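Local structure of ComZ (Thermus thermophilus, 6QVI) at residues A[428-433]-A[501-506]; A[274-279]-A[471-476]; A[135-140]-A[159-164]; A[180-185]-A[208-213]. The protein is a competence-associated pilin that probably serves as a DNA receptor at the pilus tip, through a beta-solenoid domain carried on a pseudopilin-like domain. All coordinates share one frame; numbering follows the deposited sequence.

All four contacts lie in the beta-solenoid domain. Contact 3 sits between contacts 2 and 4, with its centre about 9 Å from the centre of each. The centres of contacts 2 and 4 are about 18 Å apart. Strands 469-472, 139-141, 160-162 and 212-214 run parallel as successive neighbours and link these three sites. Contact 1 is farther off, its centre about 19 to 22 Å from the others. Its strand 432-437 pairs with 451-454, which pairs with 469-472 of contact 2. Along the chain, contact 3 closes first, then contact 4. Contacts 1 and 2 cross each other. Because late strand 469-472 pairs with early strand 139-141, the solenoid is not built in simple chain order.

Contact 1: A[428-433]-A[501-506]; sequences FPNHAL and KENRPA
Asn503 reaches across to the backbone of Asn430 where a loop packs on the beta-solenoid. Segment 428-433 leads into strand 432-437. Segment 501-506 belongs to the long connection between strands 491-496 and 517-529. A type II beta turn from Lys501 to Arg504 presents Asn503. This residue has a positive phi of 65°, as suits the third position of such a turn. Its chi1 of -171° sets CG opposite the backbone N and carries the amide over to the other segment.

The close side of the contact is built on this amide and on a buried proline. Asn503 ND2 gives a hydrogen bond of 2.7 Å to Asn430 O. The oxygen lies near the plane of the Asn503 amide, but the donor stands well above the carbonyl plane of Asn430. Farther along, Pro505 faces the start of the strand. Its CG is 4.2 Å from Ala432 O, and its CD is 4.4 Å from Ala432 CB. Thr400 of strand 398-406 also touches this proline. His431 points away, and its ring is held by Gly426 O and Ala391 N.

The outer side is looser. Lys501 and Glu502 are exposed and make no contact with 428-433. The CB of Asn430 points away from 501-506, and its side chain touches Glu199. Even so, this CB lies 3.7 Å from Asn503 ND2.

Contact 2: A[274-279]-A[471-476]; sequences PPFPTL and ISNQFC
Phe276 projects from an irregular, proline-rich loop against the corner where strand 469-472 gives way to strand 474-478. Its CB points toward the corner. The trans chi1 of 179° extends the ring away from its loop and onto the bend. On the CD2 and CE2 side, Asn473 crosses one face of the ring with its side chain, the amide steeply turned (79°). CE1 meets the methyl CG2 of Ile471 at 3.7 Å and packs against Ser472 C. CZ, the tip, abuts Asn473 N at 3.4 Å and lies 3.9 Å from Asn473 CB. Ser472 N lies in the ring plane, at the edge.

Pro277 broadens the apolar patch, with its CG 4.0 Å from Ile471 CG2. Tyr453 of the neighbouring strand 451-454 also packs on Ile471, and its OH makes a weak hydrogen bond with Pro277 O. At the corner itself, Ser472 OG donates a 2.8 Å hydrogen bond to Gln474 O. Backbone bonds tie Ser472 to Phe140 and Asn473 to Gly144.

Between the two segments the sides meet by van der Waals packing alone. Against this corner the loop relies on shape fit, while the polar backbone of the corner bonds to neighbouring coils of the solenoid.

Contact 3: A[135-140]-A[159-164]; sequences LEQAIF and GVYVVG
Segments 135-140 and 159-164 pair as parallel strands on successive passes of the beta-solenoid. Ile139 is level with Val160, and Phe140 with Tyr161. Gly159 O accepts Ile139 N at 3.2 Å and also a weak bond from Ala138 N. Tyr161 N returns a bond to Ile139 O at 3.0 Å. Strand 139-141 also pairs with 469-472, and strand 160-162 with 212-214.

Phe140 and Tyr161 leave the same face side by side. A shared chi1 of -176° sends both rings out in the same direction and lays one over the other in an offset stack. Their centroids are 4.5 Å apart and their planes differ by 11°. Phe140 CE1 sits over the Tyr161 ring, nearest CD1. Leu135 CD1 approaches Tyr161 CE2 obliquely, and Val163 CG1 lies 3.7 Å from Phe140 CE2. On the face of Ile139 and Val160, the two CB atoms are 4.4 Å apart.

A serine in place of Tyr161 would probably leave one face of the Phe140 ring without its stacking partner and open a gap beside Leu135.

Directional backbone bonds set the alignment of the strands, and the level pairing they impose brings the Phe140 and Tyr161 rings into register for their stack.

Contact 4: A[180-185]-A[208-213]; sequences FALYNR and LCASLR
This is a polar side-chain-to-backbone contact with an apolar flank, in which Asn184 grips the loop at Leu208 to Ala210. Asn184 follows the regular part, 180-183, of strand 180-187, which is broken by a bulge or short loop. The loop it holds comes just before strand 212-214. With chi1 at -173°, the amide of Asn184 swings over to this loop. OD1 accepts a hydrogen bond from Ala210 N. The modelled length is very short, so its exact value is doubtful. The backbone of Asn184 adds a second bond, from Leu208 N to Asn184 O at 3.2 Å.

The other end of the amide is also engaged. ND2 bonds to Asp207 OD2, which in turn accepts Cys209 N. Asp207 therefore helps fix which way the amide faces.

Both segments belong to the beta-solenoid. Strand 180-187 pairs in parallel with 153-157, while 212-214 pairs with 160-162. The contact probably joins two faces of the coil. A leucine in place of Asn184 would probably leave Ala210 N without its acceptor and Asp207 without one of its donors.

The apolar flank is formed by Leu182 and Leu208. Leu182 CD2 is 4.1 Å from Ala210 CB. Leu208 lies alongside the backbone, its CD1 3.6 Å from Arg185 N. Cys209 points away from 180-185 and forms a disulfide with Cys51.

Contact 1: A[428-433]-A[501-506]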
loop_
_atom_site.group_PDB
_atom_site.type_symbol
_atom_site.label_atom_id
_atom_site.label_comp_id
_atom_site.label_asym_id
_atom_site.label_seq_id
_atom_site.Cartn_x
_atom_site.Cartn_y
_atom_site.Cartn_z
ATOM N N PHE A 428 17.278 0.430 0.655
ATOM C CA PHE A 428 15.865 0.401 0.316
ATOM C C PHE A 428 15.405 -1.036 0.080
ATOM O O PHE A 428 16.102 -1.813 -0.582
ATOM C CB PHE A 428 15.625 1.210 -0.950
ATOM C CG PHE A 428 14.342 1.977 -0.948
ATOM C CD1 PHE A 428 14.134 2.996 -0.036
ATOM C CD2 PHE A 428 13.329 1.660 -1.838
ATOM C CE1 PHE A 428 12.949 3.712 -0.026
ATOM C CE2 PHE A 428 12.136 2.365 -1.829
ATOM C CZ PHE A 428 11.949 3.400 -0.917
ATOM N N PRO A 429 14.214 -1.406 0.559
ATOM C CA PRO A 429 13.326 -0.490 1.266
ATOM C C PRO A 429 13.374 -0.679 2.774
ATOM O O PRO A 429 12.370 -0.435 3.439
ATOM C CB PRO A 429 11.948 -0.867 0.729
ATOM C CG PRO A 429 12.075 -2.353 0.403
ATOM C CD PRO A 429 13.561 -2.706 0.344
ATOM N N ASN A 430 14.508 -1.123 3.259
ATOM C CA ASN A 430 14.634 -1.210 4.665
ATOM C C ASN A 430 15.162 0.140 5.118
ATOM O O ASN A 430 15.584 0.218 6.240
ATOM C CB ASN A 430 15.636 -2.274 5.034
ATOM C CG ASN A 430 15.099 -3.664 4.833
ATOM O OD1 ASN A 430 14.017 -3.842 4.308
ATOM N ND2 ASN A 430 15.856 -4.658 5.256
ATOM N N HIS A 431 15.023 1.199 4.353
ATOM C CA HIS A 431 15.504 2.480 4.776
ATOM C C HIS A 431 14.819 3.439 3.878
ATOM O O HIS A 431 15.214 3.605 2.755
ATOM C CB HIS A 431 16.975 2.545 4.518
ATOM C CG HIS A 431 17.573 3.860 4.838
ATOM N ND1 HIS A 431 18.761 4.275 4.294
ATOM C CD2 HIS A 431 17.152 4.858 5.641
ATOM C CE1 HIS A 431 19.050 5.474 4.754
ATOM N NE2 HIS A 431 18.089 5.851 5.568
ATOM N N ALA A 432 13.786 4.086 4.371
ATOM C CA ALA A 432 13.031 4.974 3.530
ATOM C C ALA A 432 12.674 6.291 4.147
ATOM O O ALA A 432 12.405 6.389 5.316
ATOM C CB ALA A 432 11.765 4.272 3.124
ATOM N N LEU A 433 12.651 7.310 3.319
ATOM C CA LEU A 433 12.256 8.639 3.764
ATOM C C LEU A 433 11.014 9.015 2.982
ATOM O O LEU A 433 11.008 8.957 1.748
ATOM C CB LEU A 433 13.364 9.665 3.532
ATOM C CG LEU A 433 12.990 11.089 3.921
ATOM C CD1 LEU A 433 12.598 11.104 5.378
ATOM C CD2 LEU A 433 14.151 12.046 3.637
ATOM N N LYS A 501 5.531 -3.515 5.776
ATOM C CA LYS A 501 4.703 -2.693 6.656
ATOM C C LYS A 501 5.518 -2.209 7.855
ATOM O O LYS A 501 5.416 -1.042 8.250
ATOM C CB LYS A 501 3.472 -3.479 7.138
ATOM C CG LYS A 501 2.660 -2.741 8.220
ATOM C CD LYS A 501 1.480 -1.958 7.607
ATOM C CE LYS A 501 0.800 -1.022 8.611
ATOM N NZ LYS A 501 1.668 0.184 8.883
ATOM N N GLU A 502 6.350 -3.078 8.437
ATOM C CA GLU A 502 7.328 -2.613 9.409
ATOM C C GLU A 502 8.380 -1.846 8.640
ATOM O O GLU A 502 8.720 -2.218 7.521
ATOM C CB GLU A 502 7.945 -3.767 10.225
ATOM C CG GLU A 502 8.984 -4.710 9.536
ATOM C CD GLU A 502 8.374 -5.986 8.942
ATOM O OE1 GLU A 502 8.630 -7.112 9.475
ATOM O OE2 GLU A 502 7.563 -5.861 8.025
ATOM N N ASN A 503 8.908 -0.792 9.252
ATOM C CA ASN A 503 9.938 0.039 8.636
ATOM C C ASN A 503 9.387 0.761 7.392
ATOM O O ASN A 503 10.091 0.976 6.402
ATOM C CB ASN A 503 11.179 -0.817 8.307
ATOM C CG ASN A 503 12.364 -0.003 7.857
ATOM O OD1 ASN A 503 12.278 1.217 7.703
ATOM N ND2 ASN A 503 13.481 -0.671 7.641
ATOM N N ARG A 504 8.111 1.129 7.447
ATOM C CA ARG A 504 7.368 1.982 6.524
ATOM C C ARG A 504 7.078 3.306 7.201
ATOM O O ARG A 504 6.601 3.284 8.345
ATOM C CB ARG A 504 6.061 1.297 6.163
ATOM C CG ARG A 504 5.027 2.111 5.453
ATOM C CD ARG A 504 4.287 1.269 4.426
ATOM N NE ARG A 504 3.039 1.929 4.051
ATOM C CZ ARG A 504 2.927 2.860 3.103
ATOM N NH1 ARG A 504 3.991 3.267 2.406
ATOM N NH2 ARG A 504 1.740 3.396 2.850
ATOM N N PRO A 505 7.279 4.471 6.549
ATOM C CA PRO A 505 7.044 5.732 7.262
ATOM C C PRO A 505 5.652 5.778 7.871
ATOM O O PRO A 505 4.644 5.820 7.154
ATOM C CB PRO A 505 7.225 6.791 6.169
ATOM C CG PRO A 505 8.165 6.174 5.207
ATOM C CD PRO A 505 7.861 4.698 5.211
ATOM N N ALA A 506 5.612 5.775 9.212
ATOM C CA ALA A 506 4.354 5.706 9.949
ATOM C C ALA A 506 3.378 6.804 9.518
ATOM O O ALA A 506 2.150 6.589 9.527
ATOM C CB ALA A 506 4.620 5.786 11.454
#

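Contact 2: A[274-279]-A[471-476]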
loop_
_atom_site.group_PDB
_atom_site.type_symbol
_atom_site.label_atom_id
_atom_site.label_comp_id
_atom_site.label_asym_id
_atom_site.label_seq_id
_atom_site.Cartn_x
_atom_site.Cartn_y
_atom_site.Cartn_z
ATOM N N PRO A 274 -11.103 2.818 -0.352
ATOM C CA PRO A 274 -10.537 4.000 0.271
ATOM C C PRO A 274 -10.621 5.193 -0.593
ATOM O O PRO A 274 -10.441 5.094 -1.769
ATOM C CB PRO A 274 -9.083 3.637 0.391
ATOM C CG PRO A 274 -8.847 2.780 -0.765
ATOM C CD PRO A 274 -10.068 1.946 -0.893
ATOM N N PRO A 275 -10.903 6.329 -0.001
ATOM C CA PRO A 275 -10.961 7.589 -0.709
ATOM C C PRO A 275 -9.587 8.201 -0.773
ATOM O O PRO A 275 -8.691 7.738 -0.122
ATOM C CB PRO A 275 -11.838 8.414 0.190
ATOM C CG PRO A 275 -11.501 7.925 1.524
ATOM C CD PRO A 275 -11.291 6.469 1.397
ATOM N N PHE A 276 -9.416 9.239 -1.559
ATOM C CA PHE A 276 -8.131 9.868 -1.648
ATOM C C PHE A 276 -7.876 10.444 -0.295
ATOM O O PHE A 276 -8.691 11.144 0.230
ATOM C CB PHE A 276 -8.153 10.949 -2.707
ATOM C CG PHE A 276 -6.866 11.667 -2.847
ATOM C CD1 PHE A 276 -5.784 11.046 -3.348
ATOM C CD2 PHE A 276 -6.756 12.951 -2.460
ATOM C CE1 PHE A 276 -4.604 11.691 -3.455
ATOM C CE2 PHE A 276 -5.579 13.606 -2.560
ATOM C CZ PHE A 276 -4.500 12.976 -3.061
ATOM N N PRO A 277 -6.748 10.114 0.292
ATOM C CA PRO A 277 -6.455 10.592 1.622
ATOM C C PRO A 277 -6.133 12.051 1.625
ATOM O O PRO A 277 -5.365 12.514 0.835
ATOM C CB PRO A 277 -5.269 9.763 2.025
ATOM C CG PRO A 277 -4.631 9.388 0.778
ATOM C CD PRO A 277 -5.658 9.330 -0.270
ATOM N N THR A 278 -6.727 12.769 2.554
ATOM C CA THR A 278 -6.555 14.207 2.644
ATOM C C THR A 278 -6.216 14.588 4.078
ATOM O O THR A 278 -6.675 13.956 5.022
ATOM C CB THR A 278 -7.787 15.014 2.220
ATOM O OG1 THR A 278 -8.909 14.609 3.009
ATOM C CG2 THR A 278 -8.097 14.813 0.756
ATOM N N LEU A 279 -5.485 15.701 4.224
ATOM C CA LEU A 279 -5.072 16.160 5.541
ATOM C C LEU A 279 -6.259 16.419 6.463
ATOM O O LEU A 279 -6.128 16.260 7.685
ATOM C CB LEU A 279 -4.235 17.431 5.405
ATOM C CG LEU A 279 -2.770 17.338 4.951
ATOM C CD1 LEU A 279 -2.015 16.348 5.805
ATOM C CD2 LEU A 279 -2.720 16.923 3.508
ATOM N N ILE A 471 1.186 8.925 -4.293
ATOM C CA ILE A 471 -0.213 9.201 -4.015
ATOM C C ILE A 471 -0.411 10.683 -4.273
ATOM O O ILE A 471 0.220 11.532 -3.622
ATOM C CB ILE A 471 -0.629 8.865 -2.563
ATOM C CG1 ILE A 471 -0.413 7.377 -2.289
ATOM C CG2 ILE A 471 -2.029 9.401 -2.245
ATOM C CD1 ILE A 471 -0.330 7.039 -0.815
ATOM N N SER A 472 -1.255 10.998 -5.243
ATOM C CA SER A 472 -1.472 12.402 -5.506
ATOM C C SER A 472 -2.796 12.590 -6.227
ATOM O O SER A 472 -3.313 11.687 -6.879
ATOM C CB SER A 472 -0.310 12.980 -6.325
ATOM O OG SER A 472 -0.525 12.760 -7.700
ATOM N N ASN A 473 -3.301 13.811 -6.149
ATOM C CA ASN A 473 -4.592 14.087 -6.732
ATOM C C ASN A 473 -4.500 14.199 -8.238
ATOM O O ASN A 473 -5.482 13.882 -8.927
ATOM C CB ASN A 473 -5.153 15.370 -6.126
ATOM C CG ASN A 473 -6.599 15.553 -6.448
ATOM O OD1 ASN A 473 -6.949 16.119 -7.490
ATOM N ND2 ASN A 473 -7.468 15.021 -5.584
ATOM N N GLN A 474 -3.314 14.561 -8.747
ATOM C CA GLN A 474 -3.036 14.640 -10.175
ATOM C C GLN A 474 -1.558 14.357 -10.411
ATOM O O GLN A 474 -0.702 14.738 -9.611
ATOM C CB GLN A 474 -3.377 16.006 -10.754
ATOM C CG GLN A 474 -4.817 16.244 -11.122
ATOM C CD GLN A 474 -4.971 17.506 -11.983
ATOM O OE1 GLN A 474 -5.859 18.327 -11.741
ATOM N NE2 GLN A 474 -4.108 17.652 -13.003
ATOM N N PHE A 475 -1.260 13.745 -11.536
ATOM C CA PHE A 475 0.087 13.403 -11.935
ATOM C C PHE A 475 0.287 14.091 -13.252
ATOM O O PHE A 475 -0.610 14.117 -14.059
ATOM C CB PHE A 475 0.190 11.913 -12.115
ATOM C CG PHE A 475 1.544 11.419 -12.476
ATOM C CD1 PHE A 475 1.990 11.485 -13.748
ATOM C CD2 PHE A 475 2.323 10.824 -11.548
ATOM C CE1 PHE A 475 3.213 11.006 -14.075
ATOM C CE2 PHE A 475 3.551 10.344 -11.866
ATOM C CZ PHE A 475 3.991 10.427 -13.130
ATOM N N CYS A 476 1.460 14.670 -13.459
ATOM C CA CYS A 476 1.739 15.419 -14.660
ATOM C C CYS A 476 3.193 15.374 -15.073
ATOM O O CYS A 476 4.071 15.362 -14.254
ATOM C CB CYS A 476 1.307 16.835 -14.391
ATOM S SG CYS A 476 1.865 18.088 -15.520
#

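Contact 3: A[135-140]-A[159-164]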
loop_
_atom_site.group_PDB
_atom_site.type_symbol
_atom_site.label_atom_id
_atom_site.label_comp_id
_atom_site.label_asym_id
_atom_site.label_seq_id
_atom_site.Cartn_x
_atom_site.Cartn_y
_atom_site.Cartn_z
ATOM N N LEU A 135 -3.460 -1.872 -0.591
ATOM C CA LEU A 135 -3.292 -1.546 -2.002
ATOM C C LEU A 135 -1.833 -1.330 -2.346
ATOM O O LEU A 135 -1.064 -0.730 -1.575
ATOM C CB LEU A 135 -4.110 -0.308 -2.354
ATOM C CG LEU A 135 -5.607 -0.552 -2.183
ATOM C CD1 LEU A 135 -6.417 0.548 -2.829
ATOM C CD2 LEU A 135 -5.969 -1.927 -2.792
ATOM N N GLU A 136 -1.449 -1.857 -3.508
ATOM C CA GLU A 136 -0.063 -1.799 -3.959
ATOM C C GLU A 136 -0.038 -1.297 -5.394
ATOM O O GLU A 136 -0.321 -2.063 -6.324
ATOM C CB GLU A 136 0.636 -3.146 -3.827
ATOM C CG GLU A 136 0.827 -3.541 -2.381
ATOM C CD GLU A 136 1.757 -4.717 -2.226
ATOM O OE1 GLU A 136 2.164 -5.289 -3.264
ATOM O OE2 GLU A 136 2.090 -5.059 -1.065
ATOM N N GLN A 137 0.282 -0.010 -5.559
ATOM C CA GLN A 137 0.297 0.575 -6.888
ATOM C C GLN A 137 1.414 1.616 -6.961
ATOM O O GLN A 137 1.805 2.210 -5.951
ATOM C CB GLN A 137 -1.087 1.178 -7.219
ATOM C CG GLN A 137 -1.466 2.308 -6.254
ATOM C CD GLN A 137 -2.062 1.829 -4.944
ATOM O OE1 GLN A 137 -3.005 1.053 -4.932
ATOM N NE2 GLN A 137 -1.468 2.241 -3.834
ATOM N N ALA A 138 1.909 1.860 -8.174
ATOM C CA ALA A 138 2.918 2.899 -8.303
ATOM C C ALA A 138 2.296 4.265 -8.203
ATOM O O ALA A 138 2.938 5.198 -7.699
ATOM C CB ALA A 138 3.671 2.795 -9.632
ATOM N N ILE A 139 1.086 4.405 -8.674
ATOM C CA ILE A 139 0.450 5.678 -8.655
ATOM C C ILE A 139 -0.961 5.587 -8.247
ATOM O O ILE A 139 -1.718 4.941 -8.880
ATOM C CB ILE A 139 0.376 6.229 -10.063
ATOM C CG1 ILE A 139 1.730 6.670 -10.535
ATOM C CG2 ILE A 139 -0.546 7.412 -10.137
ATOM C CD1 ILE A 139 1.672 7.206 -11.929
ATOM N N PHE A 140 -1.319 6.279 -7.195
ATOM C CA PHE A 140 -2.673 6.297 -6.766
ATOM C C PHE A 140 -3.138 7.672 -7.092
ATOM O O PHE A 140 -2.600 8.595 -6.599
ATOM C CB PHE A 140 -2.717 6.082 -5.290
ATOM C CG PHE A 140 -4.080 6.002 -4.753
ATOM C CD1 PHE A 140 -4.594 4.825 -4.358
ATOM C CD2 PHE A 140 -4.838 7.109 -4.657
ATOM C CE1 PHE A 140 -5.849 4.741 -3.858
ATOM C CE2 PHE A 140 -6.094 7.046 -4.158
ATOM C CZ PHE A 140 -6.605 5.855 -3.757
ATOM N N GLY A 159 0.986 -0.864 -10.230
ATOM C CA GLY A 159 -0.403 -0.577 -10.489
ATOM C C GLY A 159 -0.661 0.900 -10.554
ATOM O O GLY A 159 0.174 1.710 -10.143
ATOM N N VAL A 160 -1.821 1.254 -11.069
ATOM C CA VAL A 160 -2.283 2.616 -11.057
ATOM C C VAL A 160 -3.746 2.577 -10.661
ATOM O O VAL A 160 -4.527 1.980 -11.319
ATOM C CB VAL A 160 -2.082 3.420 -12.350
ATOM C CG1 VAL A 160 -1.134 2.788 -13.312
ATOM C CG2 VAL A 160 -3.378 3.736 -13.015
ATOM N N TYR A 161 -4.090 3.202 -9.551
ATOM C CA TYR A 161 -5.440 3.254 -9.042
ATOM C C TYR A 161 -5.911 4.662 -9.210
ATOM O O TYR A 161 -5.209 5.565 -8.900
ATOM C CB TYR A 161 -5.406 2.902 -7.559
ATOM C CG TYR A 161 -6.728 2.811 -6.819
ATOM C CD1 TYR A 161 -7.540 3.888 -6.682
ATOM C CD2 TYR A 161 -7.112 1.652 -6.201
ATOM C CE1 TYR A 161 -8.717 3.807 -5.998
ATOM C CE2 TYR A 161 -8.283 1.570 -5.507
ATOM C CZ TYR A 161 -9.078 2.654 -5.416
ATOM O OH TYR A 161 -10.241 2.592 -4.736
ATOM N N VAL A 162 -7.090 4.857 -9.743
ATOM C CA VAL A 162 -7.600 6.180 -9.904
ATOM C C VAL A 162 -8.958 6.193 -9.271
ATOM O O VAL A 162 -9.698 5.277 -9.461
ATOM C CB VAL A 162 -7.761 6.495 -11.373
ATOM C CG1 VAL A 162 -8.369 7.851 -11.548
ATOM C CG2 VAL A 162 -6.432 6.442 -12.057
ATOM N N VAL A 163 -9.302 7.209 -8.502
ATOM C CA VAL A 163 -10.624 7.200 -7.918
ATOM C C VAL A 163 -11.691 7.791 -8.814
ATOM O O VAL A 163 -12.724 7.205 -8.958
ATOM C CB VAL A 163 -10.685 7.648 -6.444
ATOM C CG1 VAL A 163 -9.332 7.791 -5.843
ATOM C CG2 VAL A 163 -11.527 8.862 -6.218
ATOM N N GLY A 164 -11.445 8.915 -9.455
ATOM C CA GLY A 164 -12.440 9.485 -10.329
ATOM C C GLY A 164 -13.375 10.459 -9.672
ATOM O O GLY A 164 -13.196 10.795 -8.537
#

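Contact 4: A[180-185]-A[208-213]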
loop_
_atom_site.group_PDB
_atom_site.type_symbol
_atom_site.label_atom_id
_atom_site.label_comp_id
_atom_site.label_asym_id
_atom_site.label_seq_id
_atom_site.Cartn_x
_atom_site.Cartn_y
_atom_site.Cartn_z
ATOM N N PHE A 180 1.798 5.783 -22.988
ATOM C CA PHE A 180 1.443 5.231 -21.682
ATOM C C PHE A 180 1.743 3.738 -21.691
ATOM O O PHE A 180 1.244 3.006 -22.552
ATOM C CB PHE A 180 -0.043 5.497 -21.407
ATOM C CG PHE A 180 -0.547 4.999 -20.081
ATOM C CD1 PHE A 180 -0.798 3.655 -19.845
ATOM C CD2 PHE A 180 -0.828 5.903 -19.072
ATOM C CE1 PHE A 180 -1.297 3.229 -18.596
ATOM C CE2 PHE A 180 -1.316 5.492 -17.854
ATOM C CZ PHE A 180 -1.559 4.143 -17.616
ATOM N N ALA A 181 2.526 3.289 -20.714
ATOM C CA ALA A 181 2.865 1.884 -20.584
ATOM C C ALA A 181 2.843 1.560 -19.110
ATOM O O ALA A 181 3.411 2.305 -18.296
ATOM C CB ALA A 181 4.247 1.551 -21.176
ATOM N N LEU A 182 2.262 0.402 -18.792
ATOM C CA LEU A 182 2.084 -0.046 -17.417
ATOM C C LEU A 182 2.555 -1.487 -17.378
ATOM O O LEU A 182 1.973 -2.355 -18.033
ATOM C CB LEU A 182 0.623 0.092 -16.989
ATOM C CG LEU A 182 0.189 0.017 -15.519
ATOM C CD1 LEU A 182 -1.281 0.359 -15.427
ATOM C CD2 LEU A 182 0.406 -1.389 -14.975
ATOM N N TYR A 183 3.625 -1.730 -16.632
ATOM C CA TYR A 183 4.254 -3.037 -16.591
ATOM C C TYR A 183 4.166 -3.639 -15.199
ATOM O O TYR A 183 3.967 -2.938 -14.199
ATOM C CB TYR A 183 5.714 -2.923 -17.041
ATOM C CG TYR A 183 5.877 -2.360 -18.440
ATOM C CD1 TYR A 183 4.846 -2.469 -19.370
ATOM C CD2 TYR A 183 7.052 -1.691 -18.824
ATOM C CE1 TYR A 183 4.983 -1.971 -20.655
ATOM C CE2 TYR A 183 7.194 -1.171 -20.115
ATOM C CZ TYR A 183 6.153 -1.313 -21.018
ATOM O OH TYR A 183 6.251 -0.826 -22.296
ATOM N N ASN A 184 4.391 -4.953 -15.140
ATOM C CA ASN A 184 4.294 -5.683 -13.882
ATOM C C ASN A 184 5.620 -6.318 -13.507
ATOM O O ASN A 184 5.669 -7.316 -12.779
ATOM C CB ASN A 184 3.161 -6.702 -13.882
ATOM C CG ASN A 184 2.988 -7.321 -12.525
ATOM O OD1 ASN A 184 2.388 -6.720 -11.631
ATOM N ND2 ASN A 184 3.514 -8.535 -12.355
ATOM N N ARG A 185 6.702 -5.752 -14.010
ATOM C CA ARG A 185 8.014 -6.095 -13.499
ATOM C C ARG A 185 8.957 -4.936 -13.769
ATOM O O ARG A 185 8.648 -4.016 -14.534
ATOM C CB ARG A 185 8.491 -7.403 -14.132
ATOM C CG ARG A 185 8.265 -7.433 -15.632
ATOM C CD ARG A 185 9.388 -8.090 -16.387
ATOM N NE ARG A 185 10.438 -7.116 -16.661
ATOM C CZ ARG A 185 11.731 -7.408 -16.669
ATOM N NH1 ARG A 185 12.124 -8.654 -16.414
ATOM N NH2 ARG A 185 12.623 -6.460 -16.925
ATOM N N LEU A 208 4.969 -7.545 -9.710
ATOM C CA LEU A 208 4.798 -6.315 -8.949
ATOM C C LEU A 208 3.429 -6.219 -8.320
ATOM O O LEU A 208 3.206 -5.336 -7.479
ATOM C CB LEU A 208 5.021 -5.122 -9.864
ATOM C CG LEU A 208 6.452 -4.768 -10.246
ATOM C CD1 LEU A 208 6.434 -3.598 -11.200
ATOM C CD2 LEU A 208 7.225 -4.410 -8.991
ATOM N N CYS A 209 2.559 -7.175 -8.649
ATOM C CA CYS A 209 1.151 -7.217 -8.259
ATOM C C CYS A 209 0.387 -6.038 -8.850
ATOM O O CYS A 209 -0.473 -5.440 -8.202
ATOM C CB CYS A 209 0.993 -7.287 -6.737
ATOM S SG CYS A 209 2.077 -8.549 -6.001
ATOM N N ALA A 210 0.689 -5.720 -10.108
ATOM C CA ALA A 210 0.099 -4.551 -10.749
ATOM C C ALA A 210 -1.347 -4.795 -11.145
ATOM O O ALA A 210 -1.757 -5.911 -11.427
ATOM C CB ALA A 210 0.875 -4.165 -12.000
ATOM N N SER A 211 -2.111 -3.711 -11.224
ATOM C CA SER A 211 -3.500 -3.776 -11.668
ATOM C C SER A 211 -3.909 -2.361 -12.016
ATOM O O SER A 211 -3.297 -1.395 -11.556
ATOM C CB SER A 211 -4.449 -4.383 -10.621
ATOM O OG SER A 211 -4.151 -3.912 -9.323
ATOM N N LEU A 212 -4.957 -2.247 -12.817
ATOM C CA LEU A 212 -5.555 -0.957 -13.129
ATOM C C LEU A 212 -6.947 -0.902 -12.531
ATOM O O LEU A 212 -7.847 -1.592 -13.000
ATOM C CB LEU A 212 -5.607 -0.745 -14.641
ATOM C CG LEU A 212 -6.161 0.554 -15.222
ATOM C CD1 LEU A 212 -5.774 1.681 -14.369
ATOM C CD2 LEU A 212 -5.700 0.777 -16.658
ATOM N N ARG A 213 -7.143 -0.049 -11.538
ATOM C CA ARG A 213 -8.443 0.101 -10.914
ATOM C C ARG A 213 -8.894 1.547 -11.048
ATOM O O ARG A 213 -8.139 2.478 -10.734
ATOM C CB ARG A 213 -8.426 -0.307 -9.436
ATOM C CG ARG A 213 -8.126 -1.785 -9.177
ATOM C CD ARG A 213 -8.453 -2.215 -7.739
ATOM N NE ARG A 213 -7.341 -2.953 -7.148
ATOM C CZ ARG A 213 -7.415 -4.198 -6.695
ATOM N NH1 ARG A 213 -8.558 -4.861 -6.772
ATOM N NH2 ARG A 213 -6.345 -4.782 -6.166
#